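Local coordinates for protein exodeoxyribonuclease III (Neisseria meningitidis, PDB 2JC4) that probably degrades double-stranded DNA from its 3' ends in DNA repair, as a metal-dependent nuclease of the AP/ExoA family, at residues Glu129-Glu134 with Leu182-Ser187; Asp75-Leu80 with Gly98-Asn103; Lys118-Trp123 with Glu164-Ser169; Asp24-Ile29 with Met50-Val55. All coordinates share one frame; numbering follows the deposited sequence. Where two conformers were deposited one is given.

Interaction 1: residues Glu129-Glu134 with Leu182-Ser187; sequences EFVRDE and LGLTDS
Leu182 sets its two methyl branches against Val131 and Arg132 of helix 115-135. The contact belongs to an outer layer of the DNase I-like alpha/beta sandwich, where this helix covers one of the two central sheets. Segment 182-187 comes out of helix 170-180 and enters the short edge strand 185-186. Gly183 makes the turn with positive phi, and Thr185 pairs through its backbone with Val221. The side chain of Leu182 crosses both of its helix partners at about a right angle. Branch CD1 meets Val131, with CD1 3.7 Å from Val131 CG1. Val131 turns CG1 anti to its own backbone N (chi1 179°), which brings this methyl to the leucines. Leu184 adds a second, looser apolar touch, its CD1 lying 4.1 Å from Val131 CG1. Leu141, Leu143 and Met135 continue the apolar packing toward the sheet and along the helix. The other branch, Leu182 CD2, lies against the exposed Arg132 chain. That chain runs extended from CB to CD and then bends at chi3 (-66°), which brings NE and the guanidinium back to the methyl at an oblique angle. Leu182 CD2 is 3.8 Å from Arg132 CB and 3.7 Å from Arg132 NE.

Interaction 2: residues Asp75-Leu80 with Gly98-Asn103; sequences DVHFGL and GVRVIN
The guanidinium of Arg100 takes a backbone carbonyl, Asp75 O, at its edge and close to its plane. His77 approaches obliquely, through its CB and not its imidazole; Arg100 NH2 is 3.7 Å from His77 CB. The imidazole itself is stacked with Phe130 of helix 115-135. The bond from Arg100 NH1 to Asp75 O is 2.9 Å long and nearly straight (170°). It lies close to the guanidinium plane, yet the donor is tilted 31° from the plane of the carbonyl. A water completes a small ring beside it. The water accepts from Arg100 NH2 at 3.1 Å and donates to Asp75 O at 3.2 Å. The Arg100 chain is bent at chi2 (60°), which carries its end over to segment 75-80. It has to span a strand: in the mixed sheet, strand 91-96 lies between edge strand 76-78 and strand 99-105, and pairs with both. Thr95 of that middle strand also bonds to Arg100 NH1. Arg100 NE makes a salt bridge with Glu134 of helix 115-135. The arginine charge is thus probably met mainly by Glu134, while NH1 directly, and NH2 through the water, tie the chain at the sheet corner through a neutral carbonyl. Bonds from NE, NH1 and NH2 probably hold the buried guanidinium in a fixed rotation.

Interaction 3: residues Lys118-Trp123 with Glu164-Ser169; sequences KYKEQW and EKIHCS. With ACT (acetate ion), chain F.
A type II beta turn from Lys165 to Cys168 presents Ile166 and His167 to Lys120 of helix 115-135. Lys120 is extended beyond CG and meets the turn with its ammonium end. Its NZ is 4.3 Å from Ile166 CD1 and 4.2 Å from His167 ND1. The lysine and histidine side chains cross at about a right angle. These two nitrogens do not bond each other. Both bond instead to the backbone O of Asn148. Lys120 NZ also bonds to Asn108 O and forms a salt bridge with Glu172. The same carboxylate oxygen, Glu172 OE2, accepts the backbone N of His167. The turn lies in the long loop between strand 141-144 and helix 170-180, near the predicted metal-binding and transition-state residue Asn148. It is closed by a bond of 3.0 Å from Cys168 N to Lys165 O, and His167 occupies its positive-phi position. Cys168 is tied by a disulfide to Cys156. Within the turn, Ile166 CG1 sits 4.2 Å above one face of the imidazole, over its centre. At the ring edge, His167 NE2 donates to an acetate oxygen (ACT O) at 2.7 Å, with an angle of 152°. Asn108 ND2 bonds to the same acetate, probably a component of the crystallisation solution.

Interaction 4: residues Asp24-Ile29 with Met50-Val55; sequences DNPPDI and MGWHCV
The carbonyl O of Pro27 lies in the ring plane of Trp52, against the edge of its six-membered ring. It is 3.2 Å from Trp52 CH2 and 3.6 Å from Trp52 CZ3. This is probably a weak polar contact with the C-H rim, not a conventional hydrogen bond. The Asp28 carbonyl extends it more loosely, with O 4.0 Å from Trp52 CZ3. On the other side of CH2 the contact turns apolar, where Pro26 CB is 3.7 Å from Trp52 CZ2. The indole therefore meets loop 24-29 entirely with its rim. The loop joins helix 11-23 to strand 29-33 of the six-stranded sheet in this alpha/beta sandwich. Trp52 stands just ahead of edge strand 53-57 and reaches past the intervening strand 65-69. Before it, Gly51 ends a helix in a Schellman motif with positive phi. Trp52 CG is anti to the carbonyl carbon (chi1 -61°), which swings the indole toward the prolines. Leu22 of helix 11-23 and Arg70 also pack on the indole, while Met50 CB borders its pyrrole end in the ring plane. The CB of Asp28 points away from segment 50-55, and OD2 accepts a bond from the backbone N of Lys2.

In the fold
Interactions 1 and 2 are directly joined, their centres 13 Å apart. Glu134 OE1 bridges to Arg100 NE at 2.6 Å, and Phe130 CZ lies 3.3 Å from His77 ND1. Interactions 1 and 3 use different turns of helix 115-135, about 7 Å apart at their nearest atoms. Leu80 CD1 of interaction 2 packs on Trp123 NE1 of interaction 3 at 3.7 Å. Interaction 2 also meets interaction 4 where the two sheets face each other, as Val76 CG2 is 3.9 Å from Val55 CG1. The centres of interactions 3 and 4 are about 33 Å apart, across the chain's centre. In interaction 3 the His167 side chain is about 3 Å from that of Asn148 and about 7 Å from that of Asp146, both predicted site residues; the magnesium ion is about 10 Å away.

Interaction 1: residues Glu129-Glu134 with Leu182-Ser187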
loop_
_atom_site.group_PDB
_atom_site.type_symbol
_atom_site.label_atom_id
_atom_site.label_comp_id
_atom_site.label_asym_id
_atom_site.label_seq_id
_atom_site.Cartn_x
_atom_site.Cartn_y
_atom_site.Cartn_z
ATOM N N GLU A 129 8.988 -2.630 14.075
ATOM C CA GLU A 129 8.794 -3.367 15.335
ATOM C C GLU A 129 7.491 -4.184 15.302
ATOM O O GLU A 129 7.439 -5.355 15.686
ATOM C CB GLU A 129 8.801 -2.365 16.505
ATOM C CG GLU A 129 9.536 -2.873 17.703
ATOM C CD GLU A 129 9.337 -1.971 18.908
ATOM O OE1 GLU A 129 8.453 -2.283 19.740
ATOM O OE2 GLU A 129 10.036 -0.942 18.985
ATOM N N PHE A 130 6.428 -3.574 14.832
ATOM C CA PHE A 130 5.147 -4.263 14.782
ATOM C C PHE A 130 5.211 -5.429 13.809
ATOM O O PHE A 130 4.775 -6.548 14.133
ATOM C CB PHE A 130 4.075 -3.284 14.318
ATOM C CG PHE A 130 2.738 -3.914 14.060
ATOM C CD1 PHE A 130 2.023 -4.520 15.100
ATOM C CD2 PHE A 130 2.160 -3.837 12.798
ATOM C CE1 PHE A 130 0.765 -5.077 14.884
ATOM C CE2 PHE A 130 0.885 -4.413 12.561
ATOM C CZ PHE A 130 0.181 -5.000 13.615
ATOM N N VAL A 131 5.721 -5.154 12.609
ATOM C CA VAL A 131 5.820 -6.191 11.551
ATOM C C VAL A 131 6.709 -7.352 12.040
ATOM O O VAL A 131 6.339 -8.535 11.907
ATOM C CB VAL A 131 6.259 -5.628 10.162
ATOM C CG1 VAL A 131 6.365 -6.788 9.140
ATOM C CG2 VAL A 131 5.247 -4.602 9.632
ATOM N N ARG A 132 7.859 -7.042 12.624
ATOM C CA ARG A 132 8.751 -8.090 13.166
ATOM C C ARG A 132 8.004 -9.072 14.145
ATOM O O ARG A 132 8.153 -10.324 14.094
ATOM C CB ARG A 132 9.892 -7.425 13.918
ATOM C CG ARG A 132 10.959 -8.462 14.452
ATOM C CD ARG A 132 12.061 -7.779 15.308
ATOM N NE ARG A 132 12.878 -6.868 14.517
ATOM C CZ ARG A 132 12.997 -5.555 14.734
ATOM N NH1 ARG A 132 12.356 -4.964 15.745
ATOM N NH2 ARG A 132 13.784 -4.825 13.934
ATOM N N ASP A 133 7.211 -8.482 15.028
ATOM C CA ASP A 133 6.427 -9.214 16.005
ATOM C C ASP A 133 5.341 -10.039 15.332
ATOM O O ASP A 133 5.165 -11.247 15.649
ATOM C CB ASP A 133 5.825 -8.212 16.999
ATOM C CG ASP A 133 4.884 -8.851 18.011
ATOM O OD1 ASP A 133 5.259 -9.853 18.643
ATOM O OD2 ASP A 133 3.758 -8.333 18.175
ATOM N N GLU A 134 4.632 -9.418 14.385
ATOM C CA GLU A 134 3.562 -10.099 13.655
ATOM C C GLU A 134 4.104 -11.311 12.904
ATOM O O GLU A 134 3.470 -12.369 12.888
ATOM C CB GLU A 134 2.844 -9.137 12.692
ATOM C CG GLU A 134 1.982 -8.076 13.360
ATOM C CD GLU A 134 0.651 -8.637 13.795
ATOM O OE1 GLU A 134 -0.059 -9.189 12.948
ATOM O OE2 GLU A 134 0.326 -8.545 14.982
ATOM N N LEU A 182 13.597 -7.991 7.857
ATOM C CA LEU A 182 12.763 -8.837 8.733
ATOM C C LEU A 182 12.578 -10.267 8.206
ATOM O O LEU A 182 12.215 -11.169 8.983
ATOM C CB LEU A 182 11.373 -8.208 8.980
ATOM C CG LEU A 182 11.394 -6.794 9.539
ATOM C CD1 LEU A 182 9.971 -6.191 9.617
ATOM C CD2 LEU A 182 12.125 -6.711 10.884
ATOM N N GLY A 183 12.809 -10.456 6.904
ATOM C CA GLY A 183 12.585 -11.726 6.221
ATOM C C GLY A 183 11.389 -11.643 5.284
ATOM O O GLY A 183 10.512 -12.526 5.275
ATOM N N LEU A 184 11.336 -10.544 4.538
ATOM C CA LEU A 184 10.266 -10.271 3.580
ATOM C C LEU A 184 10.905 -10.000 2.236
ATOM O O LEU A 184 12.050 -9.579 2.189
ATOM C CB LEU A 184 9.493 -9.023 4.013
ATOM C CG LEU A 184 8.626 -9.169 5.263
ATOM C CD1 LEU A 184 8.099 -7.781 5.566
ATOM C CD2 LEU A 184 7.438 -10.150 5.000
ATOM N N THR A 185 10.157 -10.281 1.167
ATOM C CA THR A 185 10.593 -10.180 -0.223
ATOM C C THR A 185 9.757 -9.105 -0.924
ATOM O O THR A 185 8.525 -9.114 -0.807
ATOM C CB THR A 185 10.361 -11.565 -0.919
ATOM O OG1 THR A 185 11.334 -12.501 -0.434
ATOM C CG2 THR A 185 10.494 -11.469 -2.433
ATOM N N ASP A 186 10.421 -8.163 -1.616
ATOM C CA ASP A 186 9.731 -7.183 -2.486
ATOM C C ASP A 186 9.121 -7.980 -3.666
ATOM O O ASP A 186 9.821 -8.266 -4.641
ATOM C CB ASP A 186 10.793 -6.142 -2.982
ATOM C CG ASP A 186 10.233 -5.064 -3.931
ATOM O OD1 ASP A 186 9.088 -5.182 -4.411
ATOM O OD2 ASP A 186 10.994 -4.093 -4.212
ATOM N N SER A 187 7.840 -8.319 -3.596
ATOM C CA SER A 187 7.264 -9.272 -4.561
ATOM C C SER A 187 7.436 -8.873 -6.025
ATOM O O SER A 187 7.789 -9.710 -6.866
ATOM C CB SER A 187 5.808 -9.602 -4.269
ATOM O OG SER A 187 4.933 -8.528 -4.532
#

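Interaction 2: residues Asp75-Leu80 with Gly98-Asn103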
loop_
_atom_site.group_PDB
_atom_site.type_symbol
_atom_site.label_atom_id
_atom_site.label_comp_id
_atom_site.label_asym_id
_atom_site.label_seq_id
_atom_site.Cartn_x
_atom_site.Cartn_y
_atom_site.Cartn_z
ATOM N N ASP A 75 -9.340 -11.035 13.755
ATOM C CA ASP A 75 -8.328 -10.491 14.657
ATOM C C ASP A 75 -7.811 -9.162 14.107
ATOM O O ASP A 75 -6.621 -8.983 13.858
ATOM C CB ASP A 75 -7.204 -11.511 14.872
ATOM C CG ASP A 75 -7.716 -12.830 15.439
ATOM O OD1 ASP A 75 -8.597 -12.816 16.323
ATOM O OD2 ASP A 75 -7.240 -13.887 15.004
ATOM N N VAL A 76 -8.753 -8.251 13.897
ATOM C CA VAL A 76 -8.459 -6.923 13.350
ATOM C C VAL A 76 -7.628 -6.132 14.354
ATOM O O VAL A 76 -7.928 -6.173 15.570
ATOM C CB VAL A 76 -9.747 -6.194 12.972
ATOM C CG1 VAL A 76 -9.404 -4.834 12.361
ATOM C CG2 VAL A 76 -10.505 -7.030 11.950
ATOM N N HIS A 77 -6.578 -5.460 13.853
ATOM C CA HIS A 77 -5.621 -4.695 14.671
ATOM C C HIS A 77 -5.436 -3.306 14.087
ATOM O O HIS A 77 -5.336 -3.155 12.854
ATOM C CB HIS A 77 -4.251 -5.394 14.731
ATOM C CG HIS A 77 -3.280 -4.734 15.667
ATOM N ND1 HIS A 77 -2.410 -3.744 15.262
ATOM C CD2 HIS A 77 -3.080 -4.883 17.000
ATOM C CE1 HIS A 77 -1.704 -3.322 16.298
ATOM N NE2 HIS A 77 -2.102 -3.984 17.368
ATOM N N PHE A 78 -5.398 -2.303 14.965
ATOM C CA PHE A 78 -5.300 -0.894 14.547
ATOM C C PHE A 78 -4.034 -0.306 15.067
ATOM O O PHE A 78 -3.698 -0.481 16.248
ATOM C CB PHE A 78 -6.489 -0.051 15.053
ATOM C CG PHE A 78 -7.824 -0.510 14.508
ATOM C CD1 PHE A 78 -8.295 -0.035 13.285
ATOM C CD2 PHE A 78 -8.591 -1.436 15.207
ATOM C CE1 PHE A 78 -9.537 -0.463 12.791
ATOM C CE2 PHE A 78 -9.809 -1.887 14.700
ATOM C CZ PHE A 78 -10.275 -1.394 13.493
ATOM N N GLY A 79 -3.337 0.418 14.197
ATOM C CA GLY A 79 -2.236 1.272 14.617
ATOM C C GLY A 79 -0.973 0.504 14.936
ATOM O O GLY A 79 -0.840 -0.694 14.582
ATOM N N LEU A 80 -0.071 1.189 15.652
ATOM C CA LEU A 80 1.256 0.658 15.994
ATOM C C LEU A 80 1.510 0.728 17.502
ATOM O O LEU A 80 1.480 1.849 18.099
ATOM C CB LEU A 80 2.368 1.443 15.265
ATOM C CG LEU A 80 2.321 1.427 13.731
ATOM C CD1 LEU A 80 3.188 2.539 13.153
ATOM C CD2 LEU A 80 2.675 0.020 13.186
ATOM N N GLY A 98 -6.676 -17.037 6.410
ATOM C CA GLY A 98 -5.403 -17.537 6.925
ATOM C C GLY A 98 -4.138 -16.753 6.561
ATOM O O GLY A 98 -3.045 -17.152 6.945
ATOM N N VAL A 99 -4.279 -15.629 5.841
ATOM C CA VAL A 99 -3.123 -14.784 5.532
ATOM C C VAL A 99 -3.193 -13.530 6.412
ATOM O O VAL A 99 -4.244 -12.875 6.457
ATOM C CB VAL A 99 -3.164 -14.352 4.055
ATOM C CG1 VAL A 99 -2.003 -13.408 3.736
ATOM C CG2 VAL A 99 -3.143 -15.582 3.169
ATOM N N ARG A 100 -2.098 -13.198 7.082
ATOM C CA ARG A 100 -2.049 -11.964 7.860
ATOM C C ARG A 100 -1.770 -10.832 6.870
ATOM O O ARG A 100 -0.715 -10.827 6.213
ATOM C CB ARG A 100 -0.926 -12.038 8.909
ATOM C CG ARG A 100 -0.945 -10.911 9.917
ATOM C CD ARG A 100 -2.276 -10.893 10.711
ATOM N NE ARG A 100 -2.216 -9.932 11.803
ATOM C CZ ARG A 100 -3.253 -9.562 12.554
ATOM N NH1 ARG A 100 -4.457 -10.080 12.347
ATOM N NH2 ARG A 100 -3.070 -8.660 13.514
ATOM N N VAL A 101 -2.696 -9.871 6.802
ATOM C CA VAL A 101 -2.594 -8.767 5.863
ATOM C C VAL A 101 -2.322 -7.509 6.691
ATOM O O VAL A 101 -3.099 -7.148 7.535
ATOM C CB VAL A 101 -3.895 -8.611 5.075
ATOM C CG1 VAL A 101 -3.899 -7.314 4.196
ATOM C CG2 VAL A 101 -4.133 -9.852 4.228
ATOM N N ILE A 102 -1.197 -6.859 6.463
ATOM C CA ILE A 102 -0.945 -5.569 7.124
ATOM C C ILE A 102 -0.952 -4.456 6.066
ATOM O O ILE A 102 -0.047 -4.408 5.247
ATOM C CB ILE A 102 0.411 -5.610 7.923
ATOM C CG1 ILE A 102 0.439 -6.845 8.868
ATOM C CG2 ILE A 102 0.696 -4.246 8.598
ATOM C CD1 ILE A 102 1.807 -7.098 9.539
ATOM N N ASN A 103 -1.960 -3.566 6.099
ATOM C CA ASN A 103 -2.104 -2.492 5.123
ATOM C C ASN A 103 -1.547 -1.192 5.719
ATOM O O ASN A 103 -1.932 -0.796 6.819
ATOM C CB ASN A 103 -3.594 -2.333 4.806
ATOM C CG ASN A 103 -3.904 -1.165 3.878
ATOM O OD1 ASN A 103 -3.042 -0.692 3.130
ATOM N ND2 ASN A 103 -5.171 -0.718 3.900
HETATM O O HOH W 1 -4.511 -8.772 16.205
#

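Interaction 3: residues Lys118-Trp123 with Glu164-Ser169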
loop_
_atom_site.group_PDB
_atom_site.type_symbol
_atom_site.label_atom_id
_atom_site.label_comp_id
_atom_site.label_asym_id
_atom_site.label_seq_id
_atom_site.Cartn_x
_atom_site.Cartn_y
_atom_site.Cartn_z
ATOM N N LYS A 118 11.171 13.695 10.107
ATOM C CA LYS A 118 11.506 13.076 11.395
ATOM C C LYS A 118 10.352 12.163 11.829
ATOM O O LYS A 118 10.594 11.071 12.361
ATOM C CB LYS A 118 11.812 14.115 12.511
ATOM C CG LYS A 118 13.046 14.991 12.217
ATOM C CD LYS A 118 14.108 14.858 13.301
ATOM C CE LYS A 118 15.473 15.362 12.827
ATOM N NZ LYS A 118 15.560 16.859 12.908
ATOM N N TYR A 119 9.118 12.635 11.627
ATOM C CA TYR A 119 7.920 11.805 11.842
ATOM C C TYR A 119 8.053 10.538 11.015
ATOM O O TYR A 119 7.912 9.449 11.549
ATOM C CB TYR A 119 6.636 12.572 11.540
ATOM C CG TYR A 119 5.327 11.785 11.516
ATOM C CD1 TYR A 119 5.003 10.847 12.521
ATOM C CD2 TYR A 119 4.392 12.016 10.499
ATOM C CE1 TYR A 119 3.769 10.130 12.473
ATOM C CE2 TYR A 119 3.187 11.330 10.448
ATOM C CZ TYR A 119 2.892 10.373 11.436
ATOM O OH TYR A 119 1.688 9.724 11.371
ATOM N N LYS A 120 8.364 10.670 9.724
ATOM C CA LYS A 120 8.523 9.500 8.859
ATOM C C LYS A 120 9.504 8.486 9.456
ATOM O O LYS A 120 9.228 7.282 9.463
ATOM C CB LYS A 120 8.983 9.887 7.439
ATOM C CG LYS A 120 8.881 8.751 6.419
ATOM C CD LYS A 120 9.242 9.239 4.990
ATOM C CE LYS A 120 8.910 8.173 3.912
ATOM N NZ LYS A 120 8.957 8.721 2.517
ATOM N N GLU A 121 10.665 8.971 9.924
ATOM C CA GLU A 121 11.691 8.092 10.506
ATOM C C GLU A 121 11.144 7.344 11.711
ATOM O O GLU A 121 11.317 6.143 11.821
ATOM C CB GLU A 121 12.935 8.905 10.900
ATOM C CG GLU A 121 14.083 8.095 11.530
ATOM C CD GLU A 121 15.249 8.985 11.948
ATOM O OE1 GLU A 121 15.114 10.220 12.001
ATOM O OE2 GLU A 121 16.320 8.428 12.210
ATOM N N GLN A 122 10.486 8.058 12.625
ATOM C CA GLN A 122 10.045 7.422 13.879
ATOM C C GLN A 122 8.916 6.430 13.577
ATOM O O GLN A 122 8.793 5.384 14.234
ATOM C CB GLN A 122 9.534 8.489 14.851
ATOM C CG GLN A 122 10.551 9.632 15.172
ATOM C CD GLN A 122 9.904 10.854 15.885
ATOM O OE1 GLN A 122 8.800 11.310 15.536
ATOM N NE2 GLN A 122 10.610 11.388 16.885
ATOM N N TRP A 123 8.070 6.799 12.622
ATOM C CA TRP A 123 6.908 6.009 12.228
ATOM C C TRP A 123 7.398 4.690 11.577
ATOM O O TRP A 123 6.924 3.597 11.900
ATOM C CB TRP A 123 6.000 6.841 11.294
ATOM C CG TRP A 123 4.712 6.166 10.964
ATOM C CD1 TRP A 123 3.507 6.299 11.620
ATOM C CD2 TRP A 123 4.503 5.225 9.927
ATOM N NE1 TRP A 123 2.553 5.500 11.022
ATOM C CE2 TRP A 123 3.153 4.811 9.999
ATOM C CE3 TRP A 123 5.331 4.656 8.962
ATOM C CZ2 TRP A 123 2.619 3.870 9.130
ATOM C CZ3 TRP A 123 4.782 3.724 8.089
ATOM C CH2 TRP A 123 3.445 3.357 8.177
ATOM N N GLU A 164 18.833 12.141 -3.519
ATOM C CA GLU A 164 18.577 12.537 -2.126
ATOM C C GLU A 164 17.405 13.505 -1.995
ATOM O O GLU A 164 17.455 14.437 -1.183
ATOM C CB GLU A 164 19.846 13.093 -1.419
ATOM C CG GLU A 164 21.077 12.171 -1.589
ATOM C CD GLU A 164 20.954 10.859 -0.810
ATOM O OE1 GLU A 164 19.835 10.429 -0.461
ATOM O OE2 GLU A 164 22.000 10.258 -0.499
ATOM N N LYS A 165 16.350 13.272 -2.785
ATOM C CA LYS A 165 15.087 13.992 -2.605
ATOM C C LYS A 165 14.042 13.027 -2.082
ATOM O O LYS A 165 14.242 11.786 -2.127
ATOM C CB LYS A 165 14.616 14.610 -3.935
ATOM C CG LYS A 165 15.701 15.439 -4.642
ATOM C CD LYS A 165 15.765 16.879 -4.169
ATOM C CE LYS A 165 16.393 17.776 -5.260
ATOM N NZ LYS A 165 17.716 17.187 -5.707
ATOM N N ILE A 166 12.947 13.591 -1.568
ATOM C CA ILE A 166 11.875 12.815 -0.929
ATOM C C ILE A 166 11.504 11.600 -1.818
ATOM O O ILE A 166 11.517 11.681 -3.051
ATOM C CB ILE A 166 10.645 13.739 -0.558
ATOM C CG1 ILE A 166 9.702 13.084 0.492
ATOM C CG2 ILE A 166 9.884 14.187 -1.834
ATOM C CD1 ILE A 166 10.344 12.763 1.903
ATOM N N HIS A 167 11.207 10.479 -1.173
ATOM C CA HIS A 167 10.878 9.197 -1.800
ATOM C C HIS A 167 12.055 8.379 -2.289
ATOM O O HIS A 167 11.985 7.153 -2.271
ATOM C CB HIS A 167 9.826 9.293 -2.932
ATOM C CG HIS A 167 8.590 10.036 -2.556
ATOM N ND1 HIS A 167 7.883 9.775 -1.398
ATOM C CD2 HIS A 167 7.948 11.065 -3.171
ATOM C CE1 HIS A 167 6.850 10.599 -1.326
ATOM N NE2 HIS A 167 6.859 11.385 -2.392
ATOM N N CYS A 168 13.114 9.055 -2.736
ATOM C CA CYS A 168 14.254 8.393 -3.377
ATOM C C CYS A 168 15.601 8.544 -2.650
ATOM O O CYS A 168 16.658 8.264 -3.240
ATOM C CB CYS A 168 14.402 8.939 -4.804
ATOM S SG CYS A 168 12.898 8.774 -5.773
ATOM N N SER A 169 15.576 8.999 -1.401
ATOM C CA SER A 169 16.822 9.199 -0.640
ATOM C C SER A 169 17.427 7.897 -0.124
ATOM O O SER A 169 16.727 6.881 0.104
ATOM C CB SER A 169 16.630 10.194 0.536
ATOM O OG SER A 169 15.879 9.601 1.594
HETATM C C ACT F . 3.636 11.897 -3.579
HETATM O O ACT F . 4.548 12.641 -3.162
HETATM O OXT ACT F . 2.462 12.351 -3.572
HETATM C CH3 ACT F . 4.007 10.534 -4.037
#

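Interaction 4: residues Asp24-Ile29 with Met50-Val55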
loop_
_atom_site.group_PDB
_atom_site.type_symbol
_atom_site.label_atom_id
_atom_site.label_comp_id
_atom_site.label_asym_id
_atom_site.label_seq_id
_atom_site.Cartn_x
_atom_site.Cartn_y
_atom_site.Cartn_z
ATOM N N ASP A 24 -15.738 -6.698 -11.659
ATOM C CA ASP A 24 -15.165 -7.431 -12.798
ATOM C C ASP A 24 -13.769 -8.010 -12.480
ATOM O O ASP A 24 -12.838 -7.272 -12.154
ATOM C CB ASP A 24 -15.116 -6.516 -14.027
ATOM N N ASN A 25 -13.627 -9.336 -12.541
ATOM C CA ASN A 25 -12.329 -9.994 -12.257
ATOM C C ASN A 25 -11.733 -9.572 -10.896
ATOM O O ASN A 25 -10.541 -9.218 -10.821
ATOM C CB ASN A 25 -11.298 -9.744 -13.390
ATOM C CG ASN A 25 -10.109 -10.740 -13.355
ATOM O OD1 ASN A 25 -10.224 -11.843 -12.786
ATOM N ND2 ASN A 25 -8.974 -10.354 -13.968
ATOM N N PRO A 26 -12.553 -9.639 -9.812
ATOM C CA PRO A 26 -12.166 -9.023 -8.526
ATOM C C PRO A 26 -10.972 -9.708 -7.880
ATOM O O PRO A 26 -10.753 -10.889 -8.122
ATOM C CB PRO A 26 -13.400 -9.242 -7.635
ATOM C CG PRO A 26 -14.135 -10.381 -8.250
ATOM C CD PRO A 26 -13.865 -10.319 -9.730
ATOM N N PRO A 27 -10.240 -8.989 -6.995
ATOM C CA PRO A 27 -9.247 -9.726 -6.210
ATOM C C PRO A 27 -9.969 -10.426 -5.072
ATOM O O PRO A 27 -11.177 -10.197 -4.850
ATOM C CB PRO A 27 -8.332 -8.630 -5.672
ATOM C CG PRO A 27 -9.280 -7.388 -5.539
ATOM C CD PRO A 27 -10.326 -7.554 -6.635
ATOM N N ASP A 28 -9.264 -11.289 -4.357
ATOM C CA ASP A 28 -9.797 -11.848 -3.139
ATOM C C ASP A 28 -9.760 -10.859 -1.974
ATOM O O ASP A 28 -10.628 -10.903 -1.082
ATOM C CB ASP A 28 -9.031 -13.112 -2.797
ATOM C CG ASP A 28 -9.152 -14.116 -3.872
ATOM O OD1 ASP A 28 -10.260 -14.654 -4.018
ATOM O OD2 ASP A 28 -8.189 -14.310 -4.617
ATOM N N ILE A 29 -8.732 -10.002 -1.968
ATOM C CA ILE A 29 -8.521 -9.007 -0.913
ATOM C C ILE A 29 -8.084 -7.731 -1.594
ATOM O O ILE A 29 -7.176 -7.782 -2.414
ATOM C CB ILE A 29 -7.397 -9.437 0.053
ATOM C CG1 ILE A 29 -7.815 -10.712 0.785
ATOM C CG2 ILE A 29 -7.092 -8.349 1.139
ATOM C CD1 ILE A 29 -6.602 -11.480 1.358
ATOM N N MET A 50 -22.557 -5.164 -1.884
ATOM C CA MET A 50 -21.993 -5.864 -3.021
ATOM C C MET A 50 -21.442 -7.231 -2.609
ATOM O O MET A 50 -20.923 -7.962 -3.425
ATOM C CB MET A 50 -20.882 -5.029 -3.659
ATOM C CG MET A 50 -21.378 -3.942 -4.610
ATOM S SD MET A 50 -20.057 -2.893 -5.287
ATOM C CE MET A 50 -19.301 -3.921 -6.557
ATOM N N GLY A 51 -21.541 -7.555 -1.338
ATOM C CA GLY A 51 -21.068 -8.853 -0.841
ATOM C C GLY A 51 -19.652 -8.832 -0.285
ATOM O O GLY A 51 -19.051 -9.889 -0.081
ATOM N N TRP A 52 -19.121 -7.636 -0.031
ATOM C CA TRP A 52 -17.782 -7.498 0.545
ATOM C C TRP A 52 -17.771 -7.156 2.015
ATOM O O TRP A 52 -18.466 -6.231 2.447
ATOM C CB TRP A 52 -16.978 -6.469 -0.252
ATOM C CG TRP A 52 -16.820 -6.918 -1.675
ATOM C CD1 TRP A 52 -17.723 -6.739 -2.701
ATOM C CD2 TRP A 52 -15.722 -7.652 -2.232
ATOM N NE1 TRP A 52 -17.251 -7.327 -3.859
ATOM C CE2 TRP A 52 -16.036 -7.908 -3.596
ATOM C CE3 TRP A 52 -14.511 -8.135 -1.714
ATOM C CZ2 TRP A 52 -15.160 -8.582 -4.451
ATOM C CZ3 TRP A 52 -13.655 -8.816 -2.566
ATOM C CH2 TRP A 52 -13.987 -9.038 -3.916
ATOM N N HIS A 53 -16.948 -7.867 2.783
ATOM C CA HIS A 53 -16.681 -7.493 4.182
ATOM C C HIS A 53 -15.615 -6.395 4.235
ATOM O O HIS A 53 -14.656 -6.437 3.472
ATOM C CB HIS A 53 -16.219 -8.705 4.959
ATOM C CG HIS A 53 -17.229 -9.812 4.987
ATOM N ND1 HIS A 53 -18.384 -9.742 5.737
ATOM C CD2 HIS A 53 -17.268 -10.999 4.342
ATOM C CE1 HIS A 53 -19.086 -10.848 5.559
ATOM N NE2 HIS A 53 -18.430 -11.626 4.714
ATOM N N CYS A 54 -15.817 -5.396 5.102
ATOM C CA CYS A 54 -14.934 -4.244 5.179
ATOM C C CYS A 54 -14.524 -4.002 6.601
ATOM O O CYS A 54 -15.381 -4.032 7.493
ATOM C CB CYS A 54 -15.680 -2.978 4.732
ATOM S SG CYS A 54 -16.299 -3.077 3.071
ATOM N N VAL A 55 -13.232 -3.753 6.826
ATOM C CA VAL A 55 -12.796 -3.157 8.092
ATOM C C VAL A 55 -11.971 -1.936 7.753
ATOM O O VAL A 55 -11.324 -1.908 6.710
ATOM C CB VAL A 55 -12.009 -4.134 8.999
ATOM C CG1 VAL A 55 -12.930 -5.322 9.415
ATOM C CG2 VAL A 55 -10.707 -4.637 8.319
#